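Local structure of prolyl oligopeptidase (Novosphingobium capsulatum, 1YR2) at residues G578-I581 and G582-N586; W616-D619 and Y620-E624; E556-A560 and N561-P565. The protein probably hydrolyses peptide bonds after proline, and much less readily after alanine, in oligopeptides, as a serine endopeptidase of family S9A. All coordinates share one frame; numbering follows the deposited sequence.

Interaction 1: G578-I581 and G582-N586; sequences GLLI and GAVTN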
loop_
_atom_site.group_PDB
_atom_site.type_symbol
_atom_site.label_atom_id
_atom_site.label_comp_id
_atom_site.label_asym_id
_atom_site.label_seq_id
_atom_site.Cartn_x
_atom_site.Cartn_y
_atom_site.Cartn_z
ATOM N N GLY A 578 5.194 -12.083 -11.405
ATOM C CA GLY A 578 5.746 -13.386 -11.745
ATOM C C GLY A 578 5.879 -13.635 -13.253
ATOM O O GLY A 578 6.837 -14.211 -13.721
ATOM N N LEU A 579 4.942 -13.128 -14.025
ATOM C CA LEU A 579 5.068 -13.103 -15.492
ATOM C C LEU A 579 6.364 -12.342 -15.872
ATOM O O LEU A 579 7.133 -12.800 -16.697
ATOM C CB LEU A 579 3.831 -12.387 -16.067
ATOM C CG LEU A 579 4.005 -11.836 -17.447
ATOM C CD1 LEU A 579 4.215 -12.982 -18.381
ATOM C CD2 LEU A 579 2.766 -11.079 -17.816
ATOM N N LEU A 580 6.584 -11.192 -15.229
ATOM C CA LEU A 580 7.783 -10.353 -15.458
ATOM C C LEU A 580 9.029 -11.198 -15.287
ATOM O O LEU A 580 9.910 -11.257 -16.155
ATOM C CB LEU A 580 7.788 -9.168 -14.465
ATOM C CG LEU A 580 9.117 -8.400 -14.346
ATOM C CD1 LEU A 580 9.382 -7.691 -15.586
ATOM C CD2 LEU A 580 9.058 -7.487 -13.143
ATOM N N ILE A 581 9.091 -11.908 -14.171
ATOM C CA ILE A 581 10.260 -12.727 -13.889
ATOM C C ILE A 581 10.436 -13.856 -14.931
ATOM O O ILE A 581 11.551 -14.072 -15.423
ATOM C CB ILE A 581 10.189 -13.269 -12.490
ATOM C CG1 ILE A 581 10.114 -12.144 -11.432
ATOM C CG2 ILE A 581 11.307 -14.307 -12.207
ATOM C CD1 ILE A 581 11.087 -11.132 -11.501
ATOM N N GLY A 582 9.348 -14.532 -15.290
ATOM C CA GLY A 582 9.380 -15.612 -16.277
ATOM C C GLY A 582 9.847 -15.116 -17.640
ATOM O O GLY A 582 10.619 -15.786 -18.345
ATOM N N ALA A 583 9.369 -13.927 -18.030
ATOM C CA ALA A 583 9.656 -13.425 -19.352
ATOM C C ALA A 583 11.120 -12.953 -19.459
ATOM O O ALA A 583 11.795 -13.280 -20.420
ATOM C CB ALA A 583 8.717 -12.303 -19.706
ATOM N N VAL A 584 11.616 -12.184 -18.486
ATOM C CA VAL A 584 12.995 -11.699 -18.576
ATOM C C VAL A 584 13.989 -12.876 -18.356
ATOM O O VAL A 584 15.102 -12.851 -18.870
ATOM C CB VAL A 584 13.303 -10.517 -17.621
ATOM C CG1 VAL A 584 12.370 -9.392 -17.886
ATOM C CG2 VAL A 584 13.278 -10.972 -16.104
ATOM N N THR A 585 13.581 -13.913 -17.640
ATOM C CA THR A 585 14.427 -15.088 -17.437
ATOM C C THR A 585 14.653 -15.828 -18.789
ATOM O O THR A 585 15.747 -16.247 -19.074
ATOM C CB THR A 585 13.829 -16.055 -16.371
ATOM O OG1 THR A 585 13.891 -15.487 -15.038
ATOM C CG2 THR A 585 14.653 -17.328 -16.302
ATOM N N ASN A 586 13.615 -15.965 -19.608
ATOM C CA ASN A 586 13.758 -16.539 -20.954
ATOM C C ASN A 586 14.605 -15.671 -21.849
ATOM O O ASN A 586 15.383 -16.199 -22.633
ATOM C CB ASN A 586 12.392 -16.759 -21.617
ATOM C CG ASN A 586 11.640 -17.906 -21.032
ATOM O OD1 ASN A 586 12.250 -18.832 -20.501
ATOM N ND2 ASN A 586 10.319 -17.870 -21.109
#

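Interaction 2: W616-D619 and Y620-E624; sequences WVDD and YGYPE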
loop_
_atom_site.group_PDB
_atom_site.type_symbol
_atom_site.label_atom_id
_atom_site.label_comp_id
_atom_site.label_asym_id
_atom_site.label_seq_id
_atom_site.Cartn_x
_atom_site.Cartn_y
_atom_site.Cartn_z
ATOM N N TRP A 616 -8.125 -9.832 -17.014
ATOM C CA TRP A 616 -6.800 -9.290 -17.317
ATOM C C TRP A 616 -6.573 -8.918 -18.771
ATOM O O TRP A 616 -5.499 -8.414 -19.082
ATOM C CB TRP A 616 -5.728 -10.285 -16.916
ATOM C CG TRP A 616 -5.790 -10.641 -15.501
ATOM C CD1 TRP A 616 -6.298 -9.911 -14.472
ATOM C CD2 TRP A 616 -5.323 -11.851 -14.945
ATOM N NE1 TRP A 616 -6.177 -10.613 -13.294
ATOM C CE2 TRP A 616 -5.578 -11.809 -13.560
ATOM C CE3 TRP A 616 -4.719 -12.991 -15.482
ATOM C CZ2 TRP A 616 -5.264 -12.857 -12.718
ATOM C CZ3 TRP A 616 -4.414 -14.058 -14.617
ATOM C CH2 TRP A 616 -4.675 -13.975 -13.278
ATOM N N VAL A 617 -7.543 -9.200 -19.644
ATOM C CA VAL A 617 -7.456 -8.809 -21.041
ATOM C C VAL A 617 -7.241 -7.328 -21.229
ATOM O O VAL A 617 -6.660 -6.935 -22.225
ATOM C CB VAL A 617 -8.669 -9.275 -21.895
ATOM C CG1 VAL A 617 -8.769 -10.812 -21.952
ATOM C CG2 VAL A 617 -9.978 -8.615 -21.452
ATOM N N ASP A 618 -7.647 -6.493 -20.275
ATOM C CA ASP A 618 -7.449 -5.038 -20.415
ATOM C C ASP A 618 -5.982 -4.644 -20.472
ATOM O O ASP A 618 -5.616 -3.670 -21.138
ATOM C CB ASP A 618 -8.132 -4.255 -19.270
ATOM C CG ASP A 618 -9.514 -3.695 -19.657
ATOM O OD1 ASP A 618 -10.050 -3.886 -20.795
ATOM O OD2 ASP A 618 -10.203 -3.118 -18.798
ATOM N N ASP A 619 -5.114 -5.404 -19.803
ATOM C CA ASP A 619 -3.689 -5.161 -19.957
ATOM C C ASP A 619 -3.031 -6.092 -20.958
ATOM O O ASP A 619 -2.054 -5.712 -21.595
ATOM C CB ASP A 619 -2.961 -5.389 -18.634
ATOM C CG ASP A 619 -2.731 -4.094 -17.874
ATOM O OD1 ASP A 619 -3.683 -3.275 -17.787
ATOM O OD2 ASP A 619 -1.622 -3.816 -17.374
ATOM N N TYR A 620 -3.477 -7.344 -21.027
ATOM C CA TYR A 620 -2.755 -8.372 -21.810
ATOM C C TYR A 620 -3.206 -8.572 -23.253
ATOM O O TYR A 620 -2.470 -9.099 -24.086
ATOM C CB TYR A 620 -2.882 -9.720 -21.070
ATOM C CG TYR A 620 -2.192 -9.798 -19.723
ATOM C CD1 TYR A 620 -1.158 -8.929 -19.363
ATOM C CD2 TYR A 620 -2.577 -10.752 -18.792
ATOM C CE1 TYR A 620 -0.477 -9.033 -18.109
ATOM C CE2 TYR A 620 -1.925 -10.873 -17.553
ATOM C CZ TYR A 620 -0.875 -10.022 -17.227
ATOM O OH TYR A 620 -0.269 -10.160 -16.016
ATOM N N GLY A 621 -4.445 -8.211 -23.515
ATOM C CA GLY A 621 -5.068 -8.421 -24.807
ATOM C C GLY A 621 -5.861 -9.700 -24.837
ATOM O O GLY A 621 -6.016 -10.379 -23.795
ATOM N N TYR A 622 -6.318 -10.066 -26.055
ATOM C CA TYR A 622 -7.281 -11.150 -26.245
ATOM C C TYR A 622 -6.683 -12.297 -27.042
ATOM O O TYR A 622 -6.358 -12.103 -28.225
ATOM C CB TYR A 622 -8.491 -10.622 -27.005
ATOM C CG TYR A 622 -9.250 -9.572 -26.260
ATOM C CD1 TYR A 622 -8.842 -8.257 -26.291
ATOM C CD2 TYR A 622 -10.329 -9.901 -25.463
ATOM C CE1 TYR A 622 -9.518 -7.278 -25.575
ATOM C CE2 TYR A 622 -11.006 -8.947 -24.758
ATOM C CZ TYR A 622 -10.615 -7.626 -24.821
ATOM O OH TYR A 622 -11.256 -6.641 -24.068
ATOM N N PRO A 623 -6.459 -13.457 -26.428
ATOM C CA PRO A 623 -5.877 -14.599 -27.153
ATOM C C PRO A 623 -6.624 -15.096 -28.384
ATOM O O PRO A 623 -5.984 -15.738 -29.248
ATOM C CB PRO A 623 -5.832 -15.694 -26.118
ATOM C CG PRO A 623 -5.758 -14.983 -24.828
ATOM C CD PRO A 623 -6.571 -13.742 -24.984
ATOM N N GLU A 624 -7.935 -14.874 -28.422
ATOM C CA GLU A 624 -8.782 -15.235 -29.564
ATOM C C GLU A 624 -8.599 -14.302 -30.761
ATOM O O GLU A 624 -9.056 -14.602 -31.873
ATOM C CB GLU A 624 -10.266 -15.282 -29.154
ATOM C CG GLU A 624 -10.968 -13.928 -28.900
ATOM C CD GLU A 624 -10.959 -13.500 -27.421
ATOM O OE1 GLU A 624 -10.128 -14.006 -26.593
ATOM O OE2 GLU A 624 -11.785 -12.620 -27.088
HETATM O O HOH W 1 -10.011 -4.374 -23.615
#

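Interaction 3: E556-A560 and N561-P565; sequences EWLIA and NGVTP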
loop_
_atom_site.group_PDB
_atom_site.type_symbol
_atom_site.label_atom_id
_atom_site.label_comp_id
_atom_site.label_asym_id
_atom_site.label_seq_id
_atom_site.Cartn_x
_atom_site.Cartn_y
_atom_site.Cartn_z
ATOM N N GLU A 556 20.873 -4.396 -15.931
ATOM C CA GLU A 556 22.105 -3.963 -16.573
ATOM C C GLU A 556 22.748 -2.758 -15.881
ATOM O O GLU A 556 23.962 -2.694 -15.754
ATOM C CB GLU A 556 21.862 -3.691 -18.066
ATOM C CG GLU A 556 21.579 -4.973 -18.818
ATOM C CD GLU A 556 21.276 -4.779 -20.284
ATOM O OE1 GLU A 556 20.556 -3.810 -20.655
ATOM O OE2 GLU A 556 21.771 -5.611 -21.069
ATOM N N TRP A 557 21.913 -1.818 -15.465
ATOM C CA TRP A 557 22.335 -0.559 -14.879
ATOM C C TRP A 557 23.014 -0.847 -13.553
ATOM O O TRP A 557 24.045 -0.268 -13.237
ATOM C CB TRP A 557 21.144 0.393 -14.655
ATOM C CG TRP A 557 21.558 1.746 -14.280
ATOM C CD1 TRP A 557 21.774 2.800 -15.120
ATOM C CD2 TRP A 557 21.887 2.200 -12.970
ATOM N NE1 TRP A 557 22.173 3.890 -14.393
ATOM C CE2 TRP A 557 22.255 3.552 -13.074
ATOM C CE3 TRP A 557 21.889 1.594 -11.692
ATOM C CZ2 TRP A 557 22.651 4.314 -11.962
ATOM C CZ3 TRP A 557 22.271 2.350 -10.589
ATOM C CH2 TRP A 557 22.685 3.687 -10.737
ATOM N N LEU A 558 22.431 -1.738 -12.778
ATOM C CA LEU A 558 22.938 -2.024 -11.445
ATOM C C LEU A 558 24.337 -2.657 -11.523
ATOM O O LEU A 558 25.182 -2.406 -10.690
ATOM C CB LEU A 558 21.987 -2.953 -10.733
ATOM C CG LEU A 558 20.585 -2.468 -10.314
ATOM C CD1 LEU A 558 19.606 -3.643 -9.933
ATOM C CD2 LEU A 558 20.716 -1.474 -9.195
ATOM N N ILE A 559 24.539 -3.498 -12.521
ATOM C CA ILE A 559 25.839 -4.136 -12.770
ATOM C C ILE A 559 26.837 -3.153 -13.311
ATOM O O ILE A 559 27.987 -3.118 -12.839
ATOM C CB ILE A 559 25.699 -5.389 -13.671
ATOM C CG1 ILE A 559 24.832 -6.414 -12.941
ATOM C CG2 ILE A 559 27.110 -5.941 -14.014
ATOM C CD1 ILE A 559 24.392 -7.614 -13.727
ATOM N N ALA A 560 26.400 -2.334 -14.265
ATOM C CA ALA A 560 27.287 -1.361 -14.909
ATOM C C ALA A 560 27.729 -0.265 -13.957
ATOM O O ALA A 560 28.822 0.333 -14.096
ATOM C CB ALA A 560 26.594 -0.758 -16.105
ATOM N N ASN A 561 26.893 0.017 -12.984
ATOM C CA ASN A 561 27.122 1.160 -12.125
ATOM C C ASN A 561 27.623 0.791 -10.742
ATOM O O ASN A 561 27.645 1.619 -9.844
ATOM C CB ASN A 561 25.875 2.042 -12.093
ATOM C CG ASN A 561 25.672 2.737 -13.403
ATOM O OD1 ASN A 561 26.242 3.813 -13.606
ATOM N ND2 ASN A 561 25.001 2.062 -14.365
ATOM N N GLY A 562 28.076 -0.452 -10.595
ATOM C CA GLY A 562 28.735 -0.875 -9.376
ATOM C C GLY A 562 27.892 -1.170 -8.152
ATOM O O GLY A 562 28.449 -1.336 -7.034
ATOM N N VAL A 563 26.564 -1.272 -8.317
ATOM C CA VAL A 563 25.699 -1.702 -7.208
ATOM C C VAL A 563 25.755 -3.206 -6.969
ATOM O O VAL A 563 25.683 -3.641 -5.827
ATOM C CB VAL A 563 24.231 -1.325 -7.449
ATOM C CG1 VAL A 563 23.348 -1.758 -6.299
ATOM C CG2 VAL A 563 24.119 0.172 -7.658
ATOM N N THR A 564 25.930 -3.974 -8.048
ATOM C CA THR A 564 25.799 -5.435 -8.051
ATOM C C THR A 564 26.909 -6.106 -8.842
ATOM O O THR A 564 27.224 -5.655 -9.932
ATOM C CB THR A 564 24.458 -5.771 -8.736
ATOM O OG1 THR A 564 23.426 -5.032 -8.075
ATOM C CG2 THR A 564 24.084 -7.276 -8.574
ATOM N N PRO A 565 27.469 -7.204 -8.344
ATOM C CA PRO A 565 28.427 -7.972 -9.154
ATOM C C PRO A 565 27.772 -8.553 -10.376
ATOM O O PRO A 565 26.555 -8.789 -10.396
ATOM C CB PRO A 565 28.915 -9.080 -8.205
ATOM C CG PRO A 565 28.522 -8.671 -6.834
ATOM C CD PRO A 565 27.317 -7.760 -6.992
HETATM O O HOH W 2 29.202 -4.358 -10.897
#

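Interaction 1: G578-I581 and G582-N586
With chi1 at -70°, Thr-585 keeps OG1 beside its own backbone N and anti to its carbonyl carbon, which folds the hydroxyl back onto the carbonyl of Ile-581, one turn earlier. The turn belongs to helix 576-587, the helix of a beta-alpha-beta unit in the alpha/beta-hydrolase domain; its first turn overlaps a Gly-573, Ser-575, Gly-577 pattern consistent with a nucleophile elbow. Two donors from the same residue grip Ile-581 O. Thr-585 OG1 donates to Ile-581 O over 2.8 Å, standing 37° out of the carbonyl plane rather than on a lone pair. The backbone Thr-585 N reaches Ile-581 O at 3.0 Å from the other face of that plane. This double hold ties the hydroxyl to the helix backbone and gives the buried group a partner within the helix; Thr-585 also packs against Ile-571 and Ala-595 of the flanking strands. Ile-581 faces the same strands, and its CG2 lies 4.0 Å from Thr-585 OG1, the two side chains crossing obliquely.

On another flank of the helix, the side chains of Leu-580 and Val-584 meet through methyls. The leucine CG lies anti to the backbone N (chi1 166°), and Leu-580 CD1 comes within 4.1 Å of Val-584 CG1, an ordinary apolar distance. Both residues also pack against Phe-551 of helix 544-560. Beneath the side chains the i to i+4 hydrogen bonding is regular: Gly-582 N bonds Gly-578 O at 3.0 Å, and Ala-583 N bonds Leu-579 O at 2.8 Å. The nearly straight bond from Val-584 N to Leu-580 O measures 3.0 Å, while the methyl Val-584 CG2 rests 3.4 Å from that same oxygen, Leu-580 O.

Interaction 2: W616-D619 and Y620-E624
Trp-616 O is gripped by two backbone donors, Tyr-620 N at 3.0 Å and Asp-619 N at 3.1 Å, the former lying in the carbonyl plane. They mark a single short helical turn of the alpha/beta-hydrolase domain, which stops at Gly-621, where phi is positive and a side chain would jam against the preceding carbonyl oxygen. Gly-621 N still makes the i to i+4 bond, 2.9 Å from Val-617 O.

On one flank the side chains of Trp-616 and Tyr-620 lie alongside each other and point the same way; Trp-616 CB rests 3.7 Å from Tyr-620 CD2. Both rings also meet Phe-498, and Tyr-620 OH bonds Asn-576, so this aromatic group borders the probable nucleophile elbow. Between them in sequence, Asp-619 turns its carboxylate to Phe-498 N and His-536.

After the glycine, Tyr-622 swings back across Val-617, nearly at a right angle. Val-617 CB sits over one face of the ring, 3.9 Å from its centroid and 18° off the normal, a CH-pi contact. Gly-621 O is buried beside this valine without a partner in the model, apart from a CA-H...O contact with Val-617 CA. At the outer edge of the turn a water joins Asp-618 to Tyr-622, donating to Asp-618 OD1 over 2.9 Å and lying 2.6 Å from Tyr-622 OH.

Interaction 3: E556-A560 and N561-P565
Trp-557 opens the contact with its ring lying under the amide of Asn-561, at the C-terminal end of helix 544-560, where the chain closes in a Schellman-type motif whose two defining bonds are both weak. Its chi1 of -170° turns the indole outward with a lean toward the C-terminal end, where Asn-561 can lie over it. Asn-561 ND2 stands 3.2 Å above the ring plane, and the amide is stacked on the indole with the two planes 16° apart. Asn-561 CB completes the cover as a CH-pi contact, 3.7 Å from the centroid of the six-membered ring and 5° off its normal. The same ND2 bonds Trp-557 O over 2.8 Å, on a lone pair and within the amide plane, while Asn-561 N donates to that oxygen as well; stack and bond together fix the rotation of the amide. With an alanine in place of Trp-557, the Asn-561 amide is likely to lose its aromatic floor and turn more freely, with a gap beside Val-563 CG2.

Next, Leu-558 O receives Thr-564 N at 3.2 Å from above the carbonyl plane, and also a weak bond from Val-563 N, the six-to-one link of the motif; Leu-558 CD2 meets Val-563 CG1 at 3.9 Å. Ile-559 O accepts the motif's second bond, long and weak, from Gly-562 N, whose positive phi allows the reversal. A water donates to both Ile-559 O and Thr-564 O, bridging helix and loop. Ala-560 ends the helix, its CB 3.7 Å from Asn-561 ND2.

The whole turn rests against the central sheet: Trp-557 and Leu-558 pack on Met-476 of strand 473-481, Thr-564 OG1 bonds Thr-490 of strand 490-493, and the chain then runs on into strand 569-574.

Along the chain the order is interaction 3, then 1, then 2, all within the catalytic alpha/beta-hydrolase domain. Strand 569-574 connects interactions 3 and 1: helix 544-560 leads into it and helix 576-587 leaves it. The centres of 1 and 3 are about 20 Å apart without touching, although the two helices pack together through Phe-548 and Phe-551. Interactions 1 and 2, centred about 18 Å apart, do touch, Leu-579 CD2 lying 3.6 Å from Tyr-620 OH. Interactions 2 and 3 are about 34 Å apart between centres, little less than those two distances summed, so interaction 1 lies roughly between them. Interactions 1 and 2 thus flank the probable nucleophile elbow, while interaction 3 closes a more distant helix end.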